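Local structure of foldase protein PrsA (5TVL) at residues G65-Y68 with Q69-L72; A84-R87 with T88-V92; T174-E178 with Q179-A183; T199-Q202 with A203-S206; T13-Q16 with F17-V21. The protein probably assists the folding of secreted proteins after their translocation across the membrane, and probably interconverts trans and cis peptidyl-prolyl bonds. All blocks are in the same frame, centred on the assembly; numbering follows the deposited sequence. Where two conformers were deposited one is given.

Interaction 1 (G65-Y68 with Q69-L72)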
loop_
_atom_site.group_PDB
_atom_site.type_symbol
_atom_site.label_atom_id
_atom_site.label_comp_id
_atom_site.label_asym_id
_atom_site.label_seq_id
_atom_site.Cartn_x
_atom_site.Cartn_y
_atom_site.Cartn_z
ATOM N N GLY A 65 -3.314 -26.092 4.307
ATOM C CA GLY A 65 -3.821 -27.465 4.338
ATOM C C GLY A 65 -2.666 -28.433 4.479
ATOM O O GLY A 65 -1.845 -28.277 5.387
ATOM N N GLU A 66 -2.593 -29.422 3.586
ATOM C CA GLU A 66 -1.475 -30.381 3.569
ATOM C C GLU A 66 -0.204 -29.825 2.897
ATOM O O GLU A 66 0.861 -30.440 2.990
ATOM C CB GLU A 66 -1.906 -31.713 2.941
ATOM C CG GLU A 66 -2.955 -32.434 3.786
ATOM C CD GLU A 66 -3.267 -33.854 3.334
ATOM O OE1 GLU A 66 -4.405 -34.310 3.579
ATOM O OE2 GLU A 66 -2.389 -34.525 2.750
ATOM N N ASN A 67 -0.317 -28.666 2.240
ATOM C CA ASN A 67 0.855 -27.911 1.764
ATOM C C ASN A 67 1.697 -27.305 2.894
ATOM O O ASN A 67 2.852 -26.952 2.663
ATOM C CB ASN A 67 0.430 -26.756 0.839
ATOM C CG ASN A 67 -0.086 -27.231 -0.504
ATOM O OD1 ASN A 67 -1.294 -27.288 -0.734
ATOM N ND2 ASN A 67 0.831 -27.555 -1.408
ATOM N N TYR A 68 1.130 -27.161 4.095
ATOM C CA TYR A 68 1.736 -26.316 5.128
ATOM C C TYR A 68 3.143 -26.759 5.534
ATOM O O TYR A 68 4.069 -25.950 5.509
ATOM C CB TYR A 68 0.821 -26.216 6.358
ATOM C CG TYR A 68 1.167 -25.094 7.325
ATOM C CD1 TYR A 68 1.391 -23.794 6.871
ATOM C CD2 TYR A 68 1.232 -25.324 8.698
ATOM C CE1 TYR A 68 1.698 -22.770 7.751
ATOM C CE2 TYR A 68 1.529 -24.301 9.590
ATOM C CZ TYR A 68 1.763 -23.024 9.115
ATOM O OH TYR A 68 2.063 -22.012 10.000
ATOM N N GLN A 69 3.301 -28.036 5.873
ATOM C CA GLN A 69 4.607 -28.584 6.275
ATOM C C GLN A 69 5.652 -28.348 5.179
ATOM O O GLN A 69 6.769 -27.897 5.456
ATOM C CB GLN A 69 4.493 -30.085 6.585
ATOM C CG GLN A 69 5.688 -30.688 7.321
ATOM C CD GLN A 69 5.763 -30.318 8.800
ATOM O OE1 GLN A 69 4.912 -29.597 9.332
ATOM N NE2 GLN A 69 6.794 -30.822 9.477
ATOM N N ARG A 70 5.255 -28.641 3.943
ATOM C CA ARG A 70 6.069 -28.401 2.746
ATOM C C ARG A 70 6.437 -26.914 2.567
ATOM O O ARG A 70 7.578 -26.591 2.225
ATOM C CB ARG A 70 5.312 -28.938 1.521
ATOM C CG ARG A 70 6.102 -29.036 0.230
ATOM C CD ARG A 70 5.478 -30.032 -0.752
ATOM N NE ARG A 70 4.007 -29.973 -0.825
ATOM C CZ ARG A 70 3.150 -30.827 -0.245
ATOM N NH1 ARG A 70 3.566 -31.855 0.500
ATOM N NH2 ARG A 70 1.840 -30.647 -0.406
ATOM N N VAL A 71 5.473 -26.026 2.823
ATOM C CA VAL A 71 5.672 -24.567 2.724
ATOM C C VAL A 71 6.571 -23.989 3.834
ATOM O O VAL A 71 7.350 -23.062 3.578
ATOM C CB VAL A 71 4.311 -23.816 2.673
ATOM C CG1 VAL A 71 4.485 -22.304 2.820
ATOM C CG2 VAL A 71 3.587 -24.122 1.367
ATOM N N LEU A 72 6.459 -24.513 5.054
ATOM C CA LEU A 72 7.305 -24.054 6.165
ATOM C C LEU A 72 8.795 -24.350 5.937
ATOM O O LEU A 72 9.643 -23.528 6.292
ATOM C CB LEU A 72 6.847 -24.661 7.495
ATOM C CG LEU A 72 5.485 -24.238 8.042
ATOM C CD1 LEU A 72 5.122 -25.113 9.233
ATOM C CD2 LEU A 72 5.468 -22.767 8.428
#

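Interaction 2 (A84-R87 with T88-V92)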
loop_
_atom_site.group_PDB
_atom_site.type_symbol
_atom_site.label_atom_id
_atom_site.label_comp_id
_atom_site.label_asym_id
_atom_site.label_seq_id
_atom_site.Cartn_x
_atom_site.Cartn_y
_atom_site.Cartn_z
ATOM N N ALA A 84 6.771 -18.917 16.844
ATOM C CA ALA A 84 7.628 -17.886 17.444
ATOM C C ALA A 84 7.766 -16.635 16.566
ATOM O O ALA A 84 7.810 -15.516 17.083
ATOM C CB ALA A 84 9.000 -18.460 17.754
ATOM N N GLN A 85 7.857 -16.831 15.249
ATOM C CA GLN A 85 7.913 -15.724 14.283
ATOM C C GLN A 85 6.634 -14.883 14.268
ATOM O O GLN A 85 6.705 -13.655 14.221
ATOM C CB GLN A 85 8.183 -16.258 12.874
ATOM C CG GLN A 85 8.467 -15.189 11.829
ATOM C CD GLN A 85 8.926 -15.782 10.511
ATOM O OE1 GLN A 85 8.411 -16.814 10.069
ATOM N NE2 GLN A 85 9.901 -15.136 9.874
ATOM N N ILE A 86 5.480 -15.551 14.296
ATOM C CA ILE A 86 4.173 -14.883 14.350
ATOM C C ILE A 86 4.072 -14.033 15.621
ATOM O O ILE A 86 3.648 -12.879 15.567
ATOM C CB ILE A 86 2.999 -15.892 14.311
ATOM C CG1 ILE A 86 2.949 -16.609 12.953
ATOM C CG2 ILE A 86 1.663 -15.190 14.565
ATOM C CD1 ILE A 86 2.138 -17.891 12.964
ATOM N N ARG A 87 4.454 -14.624 16.750
ATOM C CA ARG A 87 4.529 -13.921 18.036
ATOM C C ARG A 87 5.404 -12.658 17.965
ATOM O O ARG A 87 4.997 -11.599 18.438
ATOM C CB ARG A 87 5.047 -14.872 19.123
ATOM C CG ARG A 87 5.126 -14.263 20.506
ATOM C CD ARG A 87 5.326 -15.316 21.577
ATOM N NE ARG A 87 5.340 -14.704 22.906
ATOM C CZ ARG A 87 4.264 -14.304 23.588
ATOM N NH1 ARG A 87 3.030 -14.448 23.097
ATOM N NH2 ARG A 87 4.424 -13.755 24.789
ATOM N N THR A 88 6.588 -12.778 17.362
ATOM C CA THR A 88 7.503 -11.640 17.191
ATOM C C THR A 88 6.865 -10.520 16.355
ATOM O O THR A 88 6.934 -9.346 16.727
ATOM C CB THR A 88 8.825 -12.081 16.526
ATOM O OG1 THR A 88 9.387 -13.185 17.253
ATOM C CG2 THR A 88 9.833 -10.931 16.483
ATOM N N SER A 89 6.248 -10.900 15.234
ATOM C CA SER A 89 5.507 -9.972 14.369
ATOM C C SER A 89 4.426 -9.215 15.142
ATOM O O SER A 89 4.291 -7.995 15.003
ATOM C CB SER A 89 4.870 -10.724 13.192
ATOM O OG SER A 89 3.834 -9.963 12.593
ATOM N N LYS A 90 3.662 -9.948 15.947
ATOM C CA LYS A 90 2.625 -9.349 16.779
ATOM C C LYS A 90 3.201 -8.402 17.832
ATOM O O LYS A 90 2.613 -7.363 18.099
ATOM C CB LYS A 90 1.751 -10.422 17.434
ATOM C CG LYS A 90 0.784 -11.080 16.463
ATOM C CD LYS A 90 -0.208 -11.973 17.186
ATOM C CE LYS A 90 -0.951 -12.885 16.221
ATOM N NZ LYS A 90 -1.769 -12.145 15.218
ATOM N N LEU A 91 4.345 -8.755 18.416
ATOM C CA LEU A 91 5.029 -7.875 19.378
ATOM C C LEU A 91 5.616 -6.611 18.736
ATOM O O LEU A 91 5.713 -5.578 19.394
ATOM C CB LEU A 91 6.126 -8.639 20.142
ATOM C CG LEU A 91 5.647 -9.754 21.084
ATOM C CD1 LEU A 91 6.827 -10.551 21.627
ATOM C CD2 LEU A 91 4.802 -9.199 22.220
ATOM N N VAL A 92 6.012 -6.699 17.467
ATOM C CA VAL A 92 6.505 -5.537 16.722
ATOM C C VAL A 92 5.352 -4.571 16.412
ATOM O O VAL A 92 5.423 -3.385 16.757
ATOM C CB VAL A 92 7.256 -5.961 15.430
ATOM C CG1 VAL A 92 7.540 -4.768 14.520
ATOM C CG2 VAL A 92 8.559 -6.670 15.789
#

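Interaction 3 (T174-E178 with Q179-A183). With SO4 (sulfate ion), chain L.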
loop_
_atom_site.group_PDB
_atom_site.type_symbol
_atom_site.label_atom_id
_atom_site.label_comp_id
_atom_site.label_asym_id
_atom_site.label_seq_id
_atom_site.Cartn_x
_atom_site.Cartn_y
_atom_site.Cartn_z
ATOM N N THR A 174 -11.788 0.739 2.689
ATOM C CA THR A 174 -11.046 -0.039 1.692
ATOM C C THR A 174 -11.918 -1.112 1.019
ATOM O O THR A 174 -11.465 -1.781 0.087
ATOM C CB THR A 174 -9.816 -0.718 2.327
ATOM O OG1 THR A 174 -10.228 -1.513 3.444
ATOM C CG2 THR A 174 -8.813 0.327 2.797
ATOM N N GLU A 175 -13.157 -1.274 1.490
ATOM C CA GLU A 175 -14.118 -2.216 0.898
ATOM C C GLU A 175 -14.677 -1.747 -0.459
ATOM O O GLU A 175 -15.179 -2.566 -1.231
ATOM C CB GLU A 175 -15.277 -2.477 1.878
ATOM C CG GLU A 175 -14.855 -3.142 3.189
ATOM C CD GLU A 175 -15.820 -2.890 4.343
ATOM O OE1 GLU A 175 -16.160 -1.714 4.610
ATOM O OE2 GLU A 175 -16.223 -3.870 5.004
ATOM N N VAL A 176 -14.597 -0.442 -0.735
ATOM C CA VAL A 176 -15.089 0.162 -1.984
ATOM C C VAL A 176 -13.911 0.827 -2.719
ATOM O O VAL A 176 -13.045 1.416 -2.065
ATOM C CB VAL A 176 -16.179 1.222 -1.688
ATOM C CG1 VAL A 176 -16.872 1.670 -2.970
ATOM C CG2 VAL A 176 -17.199 0.686 -0.684
ATOM N N PRO A 177 -13.866 0.748 -4.071
ATOM C CA PRO A 177 -12.748 1.396 -4.785
ATOM C C PRO A 177 -12.747 2.930 -4.690
ATOM O O PRO A 177 -13.804 3.544 -4.514
ATOM C CB PRO A 177 -12.941 0.953 -6.245
ATOM C CG PRO A 177 -13.921 -0.167 -6.213
ATOM C CD PRO A 177 -14.770 0.045 -5.003
ATOM N N GLU A 178 -11.563 3.528 -4.825
ATOM C CA GLU A 178 -11.374 4.975 -4.652
ATOM C C GLU A 178 -12.255 5.802 -5.584
ATOM O O GLU A 178 -12.922 6.737 -5.141
ATOM C CB GLU A 178 -9.895 5.342 -4.854
ATOM C CG GLU A 178 -9.544 6.825 -4.719
ATOM C CD GLU A 178 -9.944 7.428 -3.379
ATOM O OE1 GLU A 178 -9.989 6.696 -2.365
ATOM O OE2 GLU A 178 -10.204 8.649 -3.341
ATOM N N GLN A 179 -12.251 5.448 -6.865
ATOM C CA GLN A 179 -13.073 6.133 -7.876
ATOM C C GLN A 179 -14.588 5.929 -7.712
ATOM O O GLN A 179 -15.376 6.758 -8.182
ATOM C CB GLN A 179 -12.646 5.759 -9.307
ATOM C CG GLN A 179 -12.724 4.275 -9.667
ATOM C CD GLN A 179 -11.384 3.565 -9.533
ATOM O OE1 GLN A 179 -10.729 3.664 -8.497
ATOM N NE2 GLN A 179 -10.971 2.847 -10.575
ATOM N N VAL A 180 -14.994 4.836 -7.060
ATOM C CA VAL A 180 -16.408 4.612 -6.727
ATOM C C VAL A 180 -16.829 5.506 -5.557
ATOM O O VAL A 180 -17.941 6.047 -5.554
ATOM C CB VAL A 180 -16.705 3.126 -6.406
ATOM C CG1 VAL A 180 -18.173 2.928 -6.033
ATOM C CG2 VAL A 180 -16.345 2.239 -7.594
ATOM N N LYS A 181 -15.941 5.645 -4.568
ATOM C CA LYS A 181 -16.181 6.514 -3.409
ATOM C C LYS A 181 -16.261 7.986 -3.806
ATOM O O LYS A 181 -17.213 8.679 -3.440
ATOM C CB LYS A 181 -15.086 6.337 -2.351
ATOM C CG LYS A 181 -15.103 4.984 -1.653
ATOM C CD LYS A 181 -14.153 4.935 -0.466
ATOM C CE LYS A 181 -12.712 5.143 -0.895
ATOM N NZ LYS A 181 -11.743 4.723 0.146
ATOM N N LYS A 182 -15.263 8.452 -4.555
ATOM C CA LYS A 182 -15.219 9.853 -4.984
ATOM C C LYS A 182 -16.406 10.217 -5.868
ATOM O O LYS A 182 -16.961 11.312 -5.735
ATOM C CB LYS A 182 -13.901 10.174 -5.699
ATOM C CG LYS A 182 -12.686 10.227 -4.780
ATOM C CD LYS A 182 -12.645 11.517 -3.972
ATOM C CE LYS A 182 -11.446 11.572 -3.037
ATOM N NZ LYS A 182 -10.140 11.567 -3.755
ATOM N N ALA A 183 -16.801 9.298 -6.750
ATOM C CA ALA A 183 -17.995 9.481 -7.588
ATOM C C ALA A 183 -19.276 9.590 -6.761
ATOM O O ALA A 183 -20.142 10.400 -7.074
ATOM C CB ALA A 183 -18.124 8.350 -8.597
HETATM S S SO4 L . -9.712 14.006 -7.776
HETATM O O1 SO4 L . -9.426 13.084 -6.654
HETATM O O2 SO4 L . -9.818 13.239 -9.038
HETATM O O3 SO4 L . -10.987 14.713 -7.523
HETATM O O4 SO4 L . -8.619 14.998 -7.882
#

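Interaction 4 (T199-Q202 with A203-S206). With SO4 (sulfate ion), chain K.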
loop_
_atom_site.group_PDB
_atom_site.type_symbol
_atom_site.label_atom_id
_atom_site.label_comp_id
_atom_site.label_asym_id
_atom_site.label_seq_id
_atom_site.Cartn_x
_atom_site.Cartn_y
_atom_site.Cartn_z
ATOM N N THR A 199 -9.941 -0.206 -13.878
ATOM C CA THR A 199 -9.275 -0.629 -15.120
ATOM C C THR A 199 -8.618 -2.021 -15.040
ATOM O O THR A 199 -8.367 -2.546 -13.952
ATOM C CB THR A 199 -8.239 0.427 -15.582
ATOM O OG1 THR A 199 -7.920 0.217 -16.961
ATOM C CG2 THR A 199 -6.955 0.377 -14.733
ATOM N N GLY A 200 -8.341 -2.598 -16.208
ATOM C CA GLY A 200 -7.775 -3.942 -16.309
ATOM C C GLY A 200 -6.311 -4.012 -15.907
ATOM O O GLY A 200 -5.440 -3.551 -16.648
ATOM N N THR A 201 -6.051 -4.599 -14.736
ATOM C CA THR A 201 -4.689 -4.781 -14.200
ATOM C C THR A 201 -4.356 -6.280 -14.092
ATOM O O THR A 201 -5.151 -7.120 -14.514
ATOM C CB THR A 201 -4.497 -4.046 -12.845
ATOM O OG1 THR A 201 -3.115 -4.074 -12.470
ATOM C CG2 THR A 201 -5.330 -4.661 -11.719
ATOM N N GLN A 202 -3.178 -6.607 -13.555
ATOM C CA GLN A 202 -2.730 -8.011 -13.444
ATOM C C GLN A 202 -3.546 -8.851 -12.454
ATOM O O GLN A 202 -3.877 -10.000 -12.748
ATOM C CB GLN A 202 -1.238 -8.101 -13.080
ATOM C CG GLN A 202 -0.300 -8.198 -14.275
ATOM C CD GLN A 202 1.062 -8.758 -13.898
ATOM O OE1 GLN A 202 1.413 -9.876 -14.280
ATOM N NE2 GLN A 202 1.829 -7.990 -13.129
ATOM N N ALA A 203 -3.850 -8.279 -11.288
ATOM C CA ALA A 203 -4.586 -8.981 -10.225
ATOM C C ALA A 203 -6.070 -9.185 -10.548
ATOM O O ALA A 203 -6.580 -10.305 -10.469
ATOM C CB ALA A 203 -4.441 -8.236 -8.903
ATOM N N TYR A 204 -6.750 -8.095 -10.895
ATOM C CA TYR A 204 -8.190 -8.098 -11.162
ATOM C C TYR A 204 -8.447 -7.725 -12.617
ATOM O O TYR A 204 -7.724 -6.910 -13.192
ATOM C CB TYR A 204 -8.912 -7.103 -10.240
ATOM C CG TYR A 204 -8.371 -7.063 -8.825
ATOM C CD1 TYR A 204 -8.681 -8.072 -7.907
ATOM C CD2 TYR A 204 -7.537 -6.021 -8.403
ATOM C CE1 TYR A 204 -8.180 -8.044 -6.609
ATOM C CE2 TYR A 204 -7.032 -5.984 -7.106
ATOM C CZ TYR A 204 -7.355 -6.996 -6.213
ATOM O OH TYR A 204 -6.856 -6.963 -4.931
ATOM N N SER A 205 -9.479 -8.325 -13.207
ATOM C CA SER A 205 -9.963 -7.916 -14.524
ATOM C C SER A 205 -10.804 -6.641 -14.372
ATOM O O SER A 205 -11.238 -6.305 -13.264
ATOM C CB SER A 205 -10.778 -9.037 -15.177
ATOM O OG SER A 205 -11.894 -9.392 -14.382
ATOM N N SER A 206 -11.030 -5.939 -15.480
ATOM C CA SER A 206 -11.677 -4.626 -15.437
ATOM C C SER A 206 -13.148 -4.728 -15.025
ATOM O O SER A 206 -13.907 -5.508 -15.604
ATOM C CB SER A 206 -11.546 -3.895 -16.779
ATOM O OG SER A 206 -12.242 -4.572 -17.808
HETATM S S SO4 K . -10.632 -11.666 -12.001
HETATM O O1 SO4 K . -10.176 -12.056 -10.649
HETATM O O2 SO4 K . -9.527 -11.850 -12.968
HETATM O O3 SO4 K . -11.039 -10.244 -11.974
HETATM O O4 SO4 K . -11.783 -12.505 -12.410
#

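Interaction 5 (T13-Q16 with F17-V21)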
loop_
_atom_site.group_PDB
_atom_site.type_symbol
_atom_site.label_atom_id
_atom_site.label_comp_id
_atom_site.label_asym_id
_atom_site.label_seq_id
_atom_site.Cartn_x
_atom_site.Cartn_y
_atom_site.Cartn_z
ATOM N N THR A 13 32.677 -30.383 11.577
ATOM C CA THR A 13 32.134 -30.038 12.887
ATOM C C THR A 13 31.143 -28.880 12.774
ATOM O O THR A 13 31.125 -28.152 11.780
ATOM C CB THR A 13 33.244 -29.653 13.894
ATOM O OG1 THR A 13 33.828 -28.396 13.531
ATOM C CG2 THR A 13 34.329 -30.722 13.948
ATOM N N GLU A 14 30.333 -28.725 13.817
ATOM C CA GLU A 14 29.379 -27.617 13.948
ATOM C C GLU A 14 30.051 -26.235 13.919
ATOM O O GLU A 14 29.504 -25.298 13.327
ATOM C CB GLU A 14 28.579 -27.780 15.246
ATOM C CG GLU A 14 27.412 -26.823 15.429
ATOM C CD GLU A 14 26.848 -26.879 16.837
ATOM O OE1 GLU A 14 26.461 -27.983 17.288
ATOM O OE2 GLU A 14 26.794 -25.820 17.500
ATOM N N HIS A 15 31.214 -26.116 14.563
ATOM C CA HIS A 15 31.984 -24.870 14.567
ATOM C C HIS A 15 32.533 -24.528 13.182
ATOM O O HIS A 15 32.508 -23.366 12.775
ATOM C CB HIS A 15 33.130 -24.946 15.575
ATOM C CG HIS A 15 33.955 -23.698 15.642
ATOM N ND1 HIS A 15 35.097 -23.520 14.893
ATOM C CD2 HIS A 15 33.799 -22.564 16.366
ATOM C CE1 HIS A 15 35.612 -22.330 15.155
ATOM N NE2 HIS A 15 34.844 -21.731 16.045
ATOM N N GLN A 16 33.028 -25.541 12.471
ATOM C CA GLN A 16 33.494 -25.377 11.082
ATOM C C GLN A 16 32.371 -24.974 10.120
ATOM O O GLN A 16 32.578 -24.138 9.239
ATOM C CB GLN A 16 34.132 -26.669 10.576
ATOM C CG GLN A 16 35.504 -26.961 11.161
ATOM C CD GLN A 16 36.029 -28.328 10.757
ATOM O OE1 GLN A 16 35.276 -29.302 10.689
ATOM N NE2 GLN A 16 37.326 -28.407 10.488
ATOM N N PHE A 17 31.200 -25.585 10.286
ATOM C CA PHE A 17 30.004 -25.191 9.532
ATOM C C PHE A 17 29.552 -23.772 9.878
ATOM O O PHE A 17 29.228 -22.993 8.979
ATOM C CB PHE A 17 28.847 -26.170 9.755
ATOM C CG PHE A 17 27.529 -25.661 9.248
ATOM C CD1 PHE A 17 27.331 -25.469 7.888
ATOM C CD2 PHE A 17 26.495 -25.348 10.127
ATOM C CE1 PHE A 17 26.121 -24.988 7.407
ATOM C CE2 PHE A 17 25.278 -24.871 9.650
ATOM C CZ PHE A 17 25.090 -24.690 8.290
ATOM N N TYR A 18 29.520 -23.449 11.172
ATOM C CA TYR A 18 29.246 -22.076 11.605
ATOM C C TYR A 18 30.208 -21.080 10.941
ATOM O O TYR A 18 29.770 -20.074 10.372
ATOM C CB TYR A 18 29.309 -21.908 13.133
ATOM C CG TYR A 18 29.438 -20.447 13.514
ATOM C CD1 TYR A 18 28.388 -19.553 13.278
ATOM C CD2 TYR A 18 30.630 -19.938 14.035
ATOM C CE1 TYR A 18 28.512 -18.204 13.588
ATOM C CE2 TYR A 18 30.758 -18.591 14.349
ATOM C CZ TYR A 18 29.699 -17.731 14.122
ATOM O OH TYR A 18 29.823 -16.404 14.426
ATOM N N GLU A 19 31.508 -21.362 11.014
ATOM C CA GLU A 19 32.524 -20.454 10.462
ATOM C C GLU A 19 32.381 -20.179 8.958
ATOM O O GLU A 19 32.875 -19.162 8.488
ATOM C CB GLU A 19 33.943 -20.947 10.785
ATOM C CG GLU A 19 34.380 -20.686 12.225
ATOM C CD GLU A 19 34.484 -19.211 12.579
ATOM O OE1 GLU A 19 34.662 -18.372 11.669
ATOM O OE2 GLU A 19 34.379 -18.890 13.783
ATOM N N GLN A 20 31.715 -21.078 8.225
ATOM C CA GLN A 20 31.357 -20.856 6.818
ATOM C C GLN A 20 29.965 -20.248 6.642
ATOM O O GLN A 20 29.805 -19.294 5.876
ATOM C CB GLN A 20 31.441 -22.168 6.028
ATOM C CG GLN A 20 32.837 -22.774 5.962
ATOM C CD GLN A 20 33.823 -21.908 5.199
ATOM O OE1 GLN A 20 33.544 -21.471 4.081
ATOM N NE2 GLN A 20 34.982 -21.655 5.801
ATOM N N VAL A 21 28.968 -20.794 7.342
ATOM C CA VAL A 21 27.565 -20.342 7.203
ATOM C C VAL A 21 27.317 -18.895 7.656
ATOM O O VAL A 21 26.382 -18.252 7.172
ATOM C CB VAL A 21 26.565 -21.287 7.930
ATOM C CG1 VAL A 21 26.436 -20.959 9.413
ATOM C CG2 VAL A 21 25.194 -21.235 7.275
#

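Interaction 1 (G65-Y68 with Q69-L72)
Y68 and L72 face each other across the first turn of the helix 68-74, the short middle helix between helices 50-64 and 79-102. The loop before it opens at G65, where the chain leaves helix 50-64 with positive phi.

Two i-to-i+4 backbone bonds close the turn: V71 N donates to N67 O at 2.8 Å, and L72 N to Y68 O, also at 2.8 Å.

The apolar part is a CH-pi contact. With CG of Y68 anti to its own N (chi1 -165°), the ring lies beside the L72 branches, and L72 CD1 sits over one face, 3.9 Å from the ring centroid and 20° off the normal. This methyl is shifted toward the rim and comes closest to Y68 CE2, at 3.7 Å, while the other branch reaches the hydroxyl end, L72 CD2 lying 3.8 Å from Y68 CZ. The hydroxyl itself bonds to E60, and I57, K61, L79 and R82 also touch the tyrosine, fixing it between the two longer helices.

On the side facing a second subunit the contact is polar but without a bond between the side chains. The N67 amide and the R70 guanidinium stand 74° apart, and the amide nitrogen approaches the edge of the guanidinium. N67 looks instead to the second subunit, its OD1 taking a weak hydrogen bond from D194 N there, and E66 N donates to D194 OD2 of that subunit. R70 bends at chi3 and folds back over the loop, which brings its NH2 to 3.5 Å from E66 O.

Interaction 2 (A84-R87 with T88-V92)
T88 grips A84 twice: its backbone N and its hydroxyl OG1 both donate to A84 O, at 3.0 and 2.8 Å. The two donors come from opposite faces of the carbonyl plane, the hydroxyl tilted 30° from it. A chi1 of -53° puts OG1 beside the backbone N of T88, from where it reaches back one turn. The hydroxyl of a mid-helix threonine is in this way satisfied by the main chain within its own helix, 79-102.

The remaining bonds are the regular i-to-i+4 set, S89 N to Q85 O, K90 N to I86 O and L91 N to R87 O, the last at 2.9 Å.

Side-chain packing follows the same spacing. I86 and K90 lie side by side and point the same way, with K90 CE 3.9 Å from I86 CG2; beyond that methyl the lysine turns at chi4, and its NZ bonds to T56 OG1. L91 leans on R87, its CG lying 3.3 Å from R87 O and its CD1 4.2 Å from R87 CG. The arginine chain runs out extended from CG to NE and ends in a salt bridge from NE to E41 OE1.

Helix 79-102 is thus flanked by helix 50-64, which meets I86 and R87 through V53, T56, I57 and E60, and by helix 25-44, which meets A84, T88, L91 and V92, while V92 also touches V245 and I249 of helix 242-255.

Interaction 3 (T174-E178 with Q179-A183)
E178, in the first turn of helix 178-186, reaches forward to both K181 and K182. Its CB lies 4.1 Å from OE1 of Q179, whose NE2 bonds to T197 O. CG stands anti to the backbone N (chi1 179°), and a bend at chi2 then folds the chain over the turn, bringing CD within 4.2 Å of K182 CG. The carboxylate divides its oxygens: OE2 makes a hydrogen-bonded salt bridge to K182 NZ at 2.9 Å, met nearly head-on, whereas OE1 lies against K181 CE and makes a long salt bridge, 3.6 Å, to K181 NZ.

Both lysines have further partners. K181 NZ donates to the carbonyl oxygens of S171 and S173, and K182 NZ makes a weak hydrogen bond to O1 of a sulfate, probably from the crystallisation liquor.

P177 holds the N-cap position, and its O accepts from K181 N at 3.0 Å. On the apolar side, V176 CG1 meets V180 CG1 at 3.6 Å, and P177 CG meets V180 CG2 at 3.7 Å. This side faces the four-stranded sheet of the parvulin-type domain, touching I167 and F169, Y209 and V211.

One carboxylate thus serves two ammonium groups at the N-terminal end of a helix, where a negative charge is favoured. Together they would be expected to favour the ionised form of E178, with K182 the closer partner.

Interaction 4 (T199-Q202 with A203-S206)
T199 meets S206 at the open end of this loop, its carbonyl carbon lying 3.9 Å from S206 CB. G200 follows close against the same residue: S206 CB is 3.5 Å from G200 N, and the alpha carbons of the two residues are 4.1 Å apart, so the arms of the loop run side by side here. The S206 hydroxyl bonds to Y208 OH.

T201 carries the one hydrogen bond between the arms. Its N donates to Y204 O at 3.2 Å, with an N-H...O angle of 142°, and arrives nearly straight on to the carbonyl. The CG2 methyl, between the backbone N and the carbonyl carbon, comes to 3.6 Å from Y204 O. T201 O accepts from K159 NZ of a second subunit. The loop joins strands 196-198 and 207-216, antiparallel neighbours at the edge of the parvulin-type sheet, and is therefore the connection of a beta-hairpin.

Q202 and A203 form the reversal, both with helical phi and psi, and pack against E175 and T174 of the second subunit. From within the turn, A203 CB sits over the centre of the Y204 ring, 3.8 Å above its plane. Further on, a chi1 of 59° places the S205 hydroxyl close to its own amide, and both grip sulfate oxygen O3, N at 2.8 Å and OG at 2.7 Å, while R126 of the second subunit also bonds to that sulfate.

Interaction 5 (T13-Q16 with F17-V21)
F17 N donates to T13 O in the first turn of helix 14-21, which opens with a capping box. T13 is the N-cap, at the end of the hairpin strand 10-13. Its OG1 accepts from Q16 N at 3.1 Å, and in return Q16 OE1 takes the T13 N-H at 3.0 Å, in the amide carbonyl plane and on a lone pair. The extended Q16 side chain, with CG next to its own backbone N (chi1 -73°), is what brings the amide back to the cap.

Main-chain bonds continue the turn: Y18 N to E14 O and E19 N to H15 O, both at 2.8 Å; Q20 N to Q16 O is weak.

Aromatic and polar side chains face a third subunit. F17, with V21 CB lying over one face of its ring, toward the rim, makes an edge-to-face contact with F265 of that subunit, and E14 OE2 bonds to H15 ND1 there. Y18 OH is hydrogen-bonded to D262 OD2 of its own chain.

H15 and E19 lie side by side one turn apart. In the H15 conformer described, one of two deposited, E19 CG lies over a face of the imidazole, 4.0 Å from its centroid, a CH-pi contact that holds for this conformer alone and is therefore doubtful. The carboxylate plane is turned 49° from the ring. E19 OE1 forms a salt bridge with K22, and E19 CG comes within 3.6 Å of H15 CE1 in that conformer.

In the fold
Interaction 1, at the start of helix 68-74, and interaction 2, on the following helix 79-102, belong to one bundle; their centres are 20 Å apart and their nearest atoms about 5 Å. Interactions 3 and 4 share the parvulin-type domain, 16 Å between centres, on the same side of the chain's centre, whereas interaction 5 lies at the far end, 55 Å from interaction 3 between centres. The two groups meet through the assembly: N67 of interaction 1 touches the isomerase domain of a second subunit, and A183 of interaction 3 packs on N67 of a second subunit. In the same way A203 of interaction 4 packs on T174 of the second subunit. Interaction 5 contacts a third subunit. Sulfates, probably from the crystallisation liquor, lie at interactions 1, 3 and 4.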